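Local coordinates for protein autotransporter adhesin/invasin TibA (Escherichia coli, PDB 4Q1Q) that mediates adhesion to and invasion of human intestinal epithelial cells and, through TibA-TibA contacts between bacteria, cell aggregation, as a heptosylated surface autotransporter, at residues A[142-151]-A[162-170]. Sequence-based numbering, arbitrary orientation.
With 289 (D-glycero-alpha-D-manno-heptopyranose), chain N; 289 (D-glycero-alpha-D-manno-heptopyranose), chain O; 289 (D-glycero-alpha-D-manno-heptopyranose), chain P; 289 (D-glycero-alpha-D-manno-heptopyranose), chain R.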
ATOM      1  N   VAL A 142      -3.874  -4.684  -0.463  1.00 43.68           N
ATOM      2  CA  VAL A 142      -5.100  -3.944  -0.713  1.00 42.02           C
ATOM      3  C   VAL A 142      -6.069  -4.784  -1.525  1.00 48.82           C
ATOM      4  O   VAL A 142      -5.739  -5.283  -2.607  1.00 45.85           O
ATOM      5  CB  VAL A 142      -4.868  -2.646  -1.484  1.00 42.80           C
ATOM      6  CG1 VAL A 142      -6.078  -1.741  -1.284  1.00 44.98           C
ATOM      7  CG2 VAL A 142      -3.580  -2.017  -1.004  1.00 44.42           C
ATOM      8  N   SER A 143      -7.279  -4.910  -0.998  1.00 47.46           N
ATOM      9  CA  SER A 143      -8.197  -5.830  -1.634  1.00 57.75           C
ATOM     10  C   SER A 143      -9.659  -5.484  -1.468  1.00 58.21           C
ATOM     11  O   SER A 143     -10.060  -4.844  -0.494  1.00 56.24           O
ATOM     12  CB  SER A 143      -7.999  -7.203  -1.007  1.00 59.27           C
ATOM     13  OG  SER A 143      -8.621  -8.176  -1.834  1.00 69.22           O
ATOM     14  N   SER A 144     -10.420  -5.955  -2.446  1.00 50.42           N
ATOM     15  CA  SER A 144     -11.872  -5.960  -2.420  1.00 61.18           C
ATOM     16  C   SER A 144     -12.453  -4.669  -1.868  1.00 57.81           C
ATOM     17  O   SER A 144     -13.078  -4.650  -0.802  1.00 67.62           O
ATOM     18  CB  SER A 144     -12.381  -7.193  -1.665  1.00 69.09           C
ATOM     19  OG  SER A 144     -12.615  -8.246  -2.588  1.00 89.07           O
ATOM     20  N   GLY A 145     -12.234  -3.602  -2.628  1.00 46.46           N
ATOM     21  CA  GLY A 145     -12.798  -2.313  -2.267  1.00 48.73           C
ATOM     22  C   GLY A 145     -11.879  -1.461  -1.425  1.00 45.91           C
ATOM     23  O   GLY A 145     -12.144  -0.273  -1.238  1.00 55.83           O
ATOM     24  N   GLY A 146     -10.784  -2.033  -0.943  1.00 46.67           N
ATOM     25  CA  GLY A 146      -9.796  -1.220  -0.241  1.00 42.01           C
ATOM     26  C   GLY A 146      -9.033  -0.268  -1.134  1.00 45.68           C
ATOM     27  O   GLY A 146      -8.716  -0.589  -2.274  1.00 48.95           O
ATOM     28  N   ILE A 147      -8.763   0.929  -0.621  1.00 43.20           N
ATOM     29  CA  ILE A 147      -8.141   1.969  -1.425  1.00 45.33           C
ATOM     30  C   ILE A 147      -6.981   2.581  -0.667  1.00 43.97           C
ATOM     31  O   ILE A 147      -7.102   2.936   0.513  1.00 50.59           O
ATOM     32  CB  ILE A 147      -9.122   3.096  -1.793  1.00 52.74           C
ATOM     33  CG1 ILE A 147     -10.345   2.488  -2.496  1.00 69.09           C
ATOM     34  CG2 ILE A 147      -8.424   4.125  -2.672  1.00 56.99           C
ATOM     35  CD1 ILE A 147     -11.381   3.480  -2.992  1.00 72.96           C
ATOM     36  N   VAL A 148      -5.853   2.705  -1.358  1.00 43.87           N
ATOM     37  CA  VAL A 148      -4.663   3.289  -0.744  1.00 48.78           C
ATOM     38  C   VAL A 148      -4.174   4.446  -1.599  1.00 44.93           C
ATOM     39  O   VAL A 148      -4.226   4.385  -2.828  1.00 48.38           O
ATOM     40  CB  VAL A 148      -3.513   2.281  -0.522  1.00 48.24           C
ATOM     41  CG1 VAL A 148      -3.959   1.167   0.404  1.00 47.98           C
ATOM     42  CG2 VAL A 148      -3.017   1.689  -1.835  1.00 50.33           C
ATOM     43  N   LYS A 149      -3.754   5.515  -0.931  1.00 46.53           N
ATOM     44  CA  LYS A 149      -3.440   6.756  -1.617  1.00 40.23           C
ATOM     45  C   LYS A 149      -2.120   7.217  -1.063  1.00 42.68           C
ATOM     46  O   LYS A 149      -1.928   7.172   0.143  1.00 46.31           O
ATOM     47  CB  LYS A 149      -4.535   7.807  -1.434  1.00 50.64           C
ATOM     48  CG  LYS A 149      -4.067   9.235  -1.700  1.00 53.82           C
ATOM     49  CD  LYS A 149      -5.165  10.264  -1.484  1.00 63.46           C
ATOM     50  CE  LYS A 149      -5.861  10.600  -2.792  1.00 72.14           C
ATOM     51  NZ  LYS A 149      -7.218  11.171  -2.563  1.00 82.11           N
ATOM     52  N   ALA A 150      -1.229   7.631  -1.961  1.00 44.33           N
ATOM     53  CA  ALA A 150       0.063   8.205  -1.606  1.00 51.63           C
ATOM     54  C   ALA A 150       0.904   7.250  -0.779  1.00 48.10           C
ATOM     55  O   ALA A 150       1.634   7.689   0.102  1.00 52.73           O
ATOM     56  CB  ALA A 150      -0.096   9.528  -0.858  1.00 54.33           C
ATOM     57  N   THR A 151       0.821   5.955  -1.062  1.00 49.84           N
ATOM     58  CA  THR A 151       1.777   4.998  -0.506  1.00 43.80           C
ATOM     59  C   THR A 151       3.188   5.219  -1.072  1.00 50.38           C
ATOM     60  O   THR A 151       3.364   5.335  -2.287  1.00 49.96           O
ATOM     61  CB  THR A 151       1.361   3.550  -0.833  1.00 46.58           C
ATOM     62  OG1 THR A 151      -0.038   3.343  -0.571  1.00 47.35           O
ATOM     63  CG2 THR A 151       2.157   2.564  -0.006  1.00 47.07           C
ATOM     64  N   ARG A 162      -4.583  -6.366  -4.970  1.00 45.26           N
ATOM     65  CA  ARG A 162      -5.270  -7.599  -5.351  1.00 51.20           C
ATOM     66  C   ARG A 162      -6.634  -7.317  -5.964  1.00 50.18           C
ATOM     67  O   ARG A 162      -7.006  -6.150  -6.141  1.00 49.10           O
ATOM     68  CB  ARG A 162      -5.351  -8.524  -4.128  1.00 48.33           C
ATOM     69  CG  ARG A 162      -3.956  -8.936  -3.667  1.00 51.04           C
ATOM     70  CD  ARG A 162      -3.917 -10.348  -3.114  1.00 55.68           C
ATOM     71  NE  ARG A 162      -2.556 -10.858  -3.025  1.00 54.28           N
ATOM     72  CZ  ARG A 162      -2.051 -11.444  -1.944  1.00 60.55           C
ATOM     73  NH1 ARG A 162      -2.779 -11.560  -0.839  1.00 57.82           N
ATOM     74  NH2 ARG A 162      -0.804 -11.889  -1.967  1.00 58.39           N
ATOM     75  N   ASP A 163      -7.364  -8.377  -6.300  1.00 45.96           N
ATOM     76  CA  ASP A 163      -8.656  -8.244  -6.976  1.00 49.98           C
ATOM     77  C   ASP A 163      -9.503  -7.203  -6.254  1.00 42.85           C
ATOM     78  O   ASP A 163      -9.654  -7.291  -5.048  1.00 51.00           O
ATOM     79  CB  ASP A 163      -9.372  -9.611  -7.052  1.00 58.30           C
ATOM     80  CG  ASP A 163     -10.623  -9.615  -7.940  1.00 70.82           C
ATOM     81  OD1 ASP A 163     -10.796  -8.691  -8.766  1.00 64.36           O
ATOM     82  OD2 ASP A 163     -11.453 -10.553  -7.846  1.00 70.76           O
ATOM     83  N   GLY A 164     -10.057  -6.217  -6.955  1.00 46.73           N
ATOM     84  CA  GLY A 164     -10.849  -5.166  -6.324  1.00 47.68           C
ATOM     85  C   GLY A 164     -10.053  -4.170  -5.492  1.00 49.64           C
ATOM     86  O   GLY A 164     -10.628  -3.311  -4.832  1.00 49.81           O
ATOM     87  N   GLY A 165      -8.725  -4.232  -5.528  1.00 52.94           N
ATOM     88  CA  GLY A 165      -7.938  -3.317  -4.714  1.00 53.95           C
ATOM     89  C   GLY A 165      -7.590  -2.112  -5.562  1.00 54.89           C
ATOM     90  O   GLY A 165      -7.460  -2.226  -6.781  1.00 43.15           O
ATOM     91  N   SER A 166      -7.403  -0.956  -4.932  1.00 47.63           N
ATOM     92  CA  SER A 166      -7.027   0.202  -5.725  1.00 49.05           C
ATOM     93  C   SER A 166      -5.965   1.068  -5.067  1.00 46.84           C
ATOM     94  O   SER A 166      -6.062   1.419  -3.894  1.00 48.85           O
ATOM     95  CB  SER A 166      -8.271   1.031  -6.052  1.00 52.58           C
ATOM     96  OG  SER A 166      -7.974   1.944  -7.091  1.00 71.70           O
ATOM     97  N   ALA A 167      -4.976   1.456  -5.863  1.00 46.77           N
ATOM     98  CA  ALA A 167      -3.882   2.275  -5.355  1.00 49.44           C
ATOM     99  C   ALA A 167      -3.802   3.508  -6.217  1.00 53.28           C
ATOM    100  O   ALA A 167      -3.817   3.392  -7.444  1.00 55.60           O
ATOM    101  CB  ALA A 167      -2.553   1.546  -5.421  1.00 54.11           C
ATOM    102  N   THR A 168      -3.666   4.660  -5.571  1.00 47.71           N
ATOM    103  CA  THR A 168      -3.458   5.898  -6.309  1.00 46.93           C
ATOM    104  C   THR A 168      -2.229   6.644  -5.758  1.00 46.90           C
ATOM    105  O   THR A 168      -1.905   6.560  -4.569  1.00 48.79           O
ATOM    106  CB  THR A 168      -4.754   6.746  -6.359  1.00 59.62           C
ATOM    107  OG1 THR A 168      -4.558   7.846  -7.258  1.00 65.96           O
ATOM    108  CG2 THR A 168      -5.153   7.319  -4.995  1.00 62.47           C
ATOM    109  N   ASP A 169      -1.480   7.276  -6.657  1.00 43.29           N
ATOM    110  CA  ASP A 169      -0.393   8.181  -6.306  1.00 52.95           C
ATOM    111  C   ASP A 169       0.658   7.411  -5.538  1.00 50.76           C
ATOM    112  O   ASP A 169       1.344   7.957  -4.686  1.00 48.69           O
ATOM    113  CB  ASP A 169      -0.854   9.373  -5.460  1.00 52.77           C
ATOM    114  CG  ASP A 169      -1.900  10.220  -6.167  1.00 66.04           C
ATOM    115  OD1 ASP A 169      -1.475  11.049  -6.998  1.00 66.79           O
ATOM    116  OD2 ASP A 169      -3.115  10.061  -5.898  1.00 73.92           O
ATOM    117  N   THR A 170       0.783   6.126  -5.831  1.00 51.58           N
ATOM    118  CA  THR A 170       1.862   5.345  -5.254  1.00 46.06           C
ATOM    119  C   THR A 170       3.185   5.864  -5.815  1.00 47.01           C
ATOM    120  O   THR A 170       3.281   6.214  -7.001  1.00 48.49           O
ATOM    121  CB  THR A 170       1.651   3.850  -5.598  1.00 49.33           C
ATOM    122  OG1 THR A 170       0.325   3.433  -5.236  1.00 49.20           O
ATOM    123  CG2 THR A 170       2.633   2.994  -4.844  1.00 42.98           C
TER
HETATM  124  O7  289 N 412      -9.902  -9.992   2.518  1.00 81.76           O
HETATM  125  C7  289 N 412      -8.527 -10.286   2.788  1.00 84.39           C
HETATM  126  C6  289 N 412      -7.714 -10.270   1.499  1.00 88.24           C
HETATM  127  O6  289 N 412      -7.143 -11.561   1.264  1.00 99.52           O
HETATM  128  C5  289 N 412      -8.510  -9.837   0.260  1.00 86.40           C
HETATM  129  O5  289 N 412      -7.656 -10.088  -0.860  1.00 83.30           O
HETATM  130  C1  289 N 412      -8.146  -9.382  -2.003  1.00 85.99           C
HETATM  131  C2  289 N 412      -9.267 -10.219  -2.596  1.00 82.77           C
HETATM  132  O2  289 N 412      -8.649 -11.444  -2.997  1.00 76.29           O
HETATM  133  C3  289 N 412     -10.363 -10.291  -1.523  1.00 86.17           C
HETATM  134  O3  289 N 412     -11.288 -11.336  -1.866  1.00 89.76           O
HETATM  135  C4  289 N 412      -9.880 -10.436  -0.070  1.00 86.75           C
HETATM  136  O4  289 N 412     -10.854  -9.754   0.732  1.00 73.23           O
HETATM  137  O7  289 O 413     -14.564  -5.212  -6.843  1.00119.97           O
HETATM  138  C7  289 O 413     -15.769  -5.714  -6.256  1.00120.15           C
HETATM  139  C6  289 O 413     -15.450  -6.336  -4.901  1.00121.52           C
HETATM  140  O6  289 O 413     -16.613  -7.005  -4.397  1.00123.42           O
HETATM  141  C5  289 O 413     -14.298  -7.329  -4.997  1.00120.55           C
HETATM  142  O5  289 O 413     -14.494  -8.439  -3.809  1.00119.68           O
HETATM  143  C1  289 O 413     -13.191  -8.965  -3.456  1.00123.67           C
HETATM  144  C2  289 O 413     -12.570  -9.572  -4.719  1.00125.23           C
HETATM  145  O2  289 O 413     -12.127 -10.905  -4.440  1.00128.90           O
HETATM  146  C3  289 O 413     -13.552  -9.596  -5.899  1.00125.59           C
HETATM  147  O3  289 O 413     -14.145 -10.898  -5.982  1.00127.59           O
HETATM  148  C4  289 O 413     -14.669  -8.543  -5.854  1.00122.40           C
HETATM  149  O4  289 O 413     -14.965  -8.121  -7.191  1.00117.15           O
HETATM  150  O7  289 P 414      -1.074 -13.637 -10.629  1.00 66.68           O
HETATM  151  C7  289 P 414      -1.443 -14.606  -9.646  1.00 81.89           C
HETATM  152  C6  289 P 414      -2.153 -13.866  -8.516  1.00 87.25           C
HETATM  153  O6  289 P 414      -2.211 -14.735  -7.375  1.00 89.14           O
HETATM  154  C5  289 P 414      -1.515 -12.507  -8.201  1.00 66.62           C
HETATM  155  O5  289 P 414      -2.514 -11.886  -7.391  1.00 66.13           O
HETATM  156  C1  289 P 414      -2.185 -10.561  -6.988  1.00 67.40           C
HETATM  157  C2  289 P 414      -1.022 -10.688  -6.012  1.00 60.60           C
HETATM  158  O2  289 P 414      -1.271 -11.622  -4.964  1.00 70.19           O
HETATM  159  C3  289 P 414       0.166 -11.160  -6.831  1.00 63.42           C
HETATM  160  O3  289 P 414       1.288 -11.307  -5.960  1.00 65.07           O
HETATM  161  C4  289 P 414      -0.154 -12.486  -7.508  1.00 65.93           C
HETATM  162  O4  289 P 414       0.937 -12.603  -8.419  1.00 61.27           O
HETATM  163  O7  289 R 416     -10.864   4.605  -8.146  1.00106.62           O
HETATM  164  C7  289 R 416      -9.864   3.582  -8.238  1.00 95.51           C
HETATM  165  C6  289 R 416     -10.165   2.574  -9.349  1.00 91.19           C
HETATM  166  O6  289 R 416     -11.419   2.880  -9.976  1.00 89.14           O
HETATM  167  C5  289 R 416      -9.054   2.438 -10.400  1.00 85.01           C
HETATM  168  O5  289 R 416      -9.416   1.423 -11.340  1.00 75.79           O
HETATM  169  C1  289 R 416      -8.251   0.969 -12.036  1.00 79.52           C
HETATM  170  C2  289 R 416      -7.815   2.019 -13.059  1.00 83.79           C
HETATM  171  O2  289 R 416      -8.746   2.166 -14.141  1.00 82.20           O
HETATM  172  C3  289 R 416      -7.573   3.310 -12.270  1.00 80.24           C
HETATM  173  O3  289 R 416      -7.366   4.359 -13.227  1.00 76.47           O
HETATM  174  C4  289 R 416      -8.687   3.643 -11.268  1.00 80.61           C
HETATM  175  O4  289 R 416      -8.230   4.725 -10.447  1.00 80.76           O
HETATM  176  O   HOH W   1     -10.755  -0.606  -4.591  1.00 51.26           O
HETATM  177  O   HOH W   2      -0.752   4.438  -3.061  1.00 46.27           O
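Lys-149 and Thr-168 leave neighbouring parallel strands on the same face and run along each other, with Lys-149 CB 3.6 Å from Thr-168 CG2. Threonine suits this place because its methyl packs against the aliphatic lysine chain while OG1, set anti to the backbone N (chi1 -171°), donates to Asp-169 OD2 from above the carboxylate plane. The lysine chain bends at chi3 and stays alongside Asp-169, but Lys-149 NZ remains 5.4 Å from Asp-169 OD2, too far for a salt bridge. On the buried face of the strands, Val-148 CG2 rests on Ala-167 CB at 3.6 Å, small apolar groups that fit the inward-facing side. These are successive coils of the right-handed beta-helix of the passenger domain: Val-148 N donates to Ser-166 O and Val-148 O accepts from Thr-168 N, a parallel ladder. At the corner, Gly-145 N meets Gly-164 O from above the carbonyl plane at 2.7 Å; a CB on Gly-164 would crowd Ser-144 CA, and one on Gly-165 would run into Val-142 O. Ser-143 OG and Ser-144 OG here carry covalently linked heptoses, the Ser-143 sugar bringing C1 within 3.6 Å of Arg-162 CB, while Asp-163 OD2 lies 3.3 Å from O3 of the heptose on Ser-144.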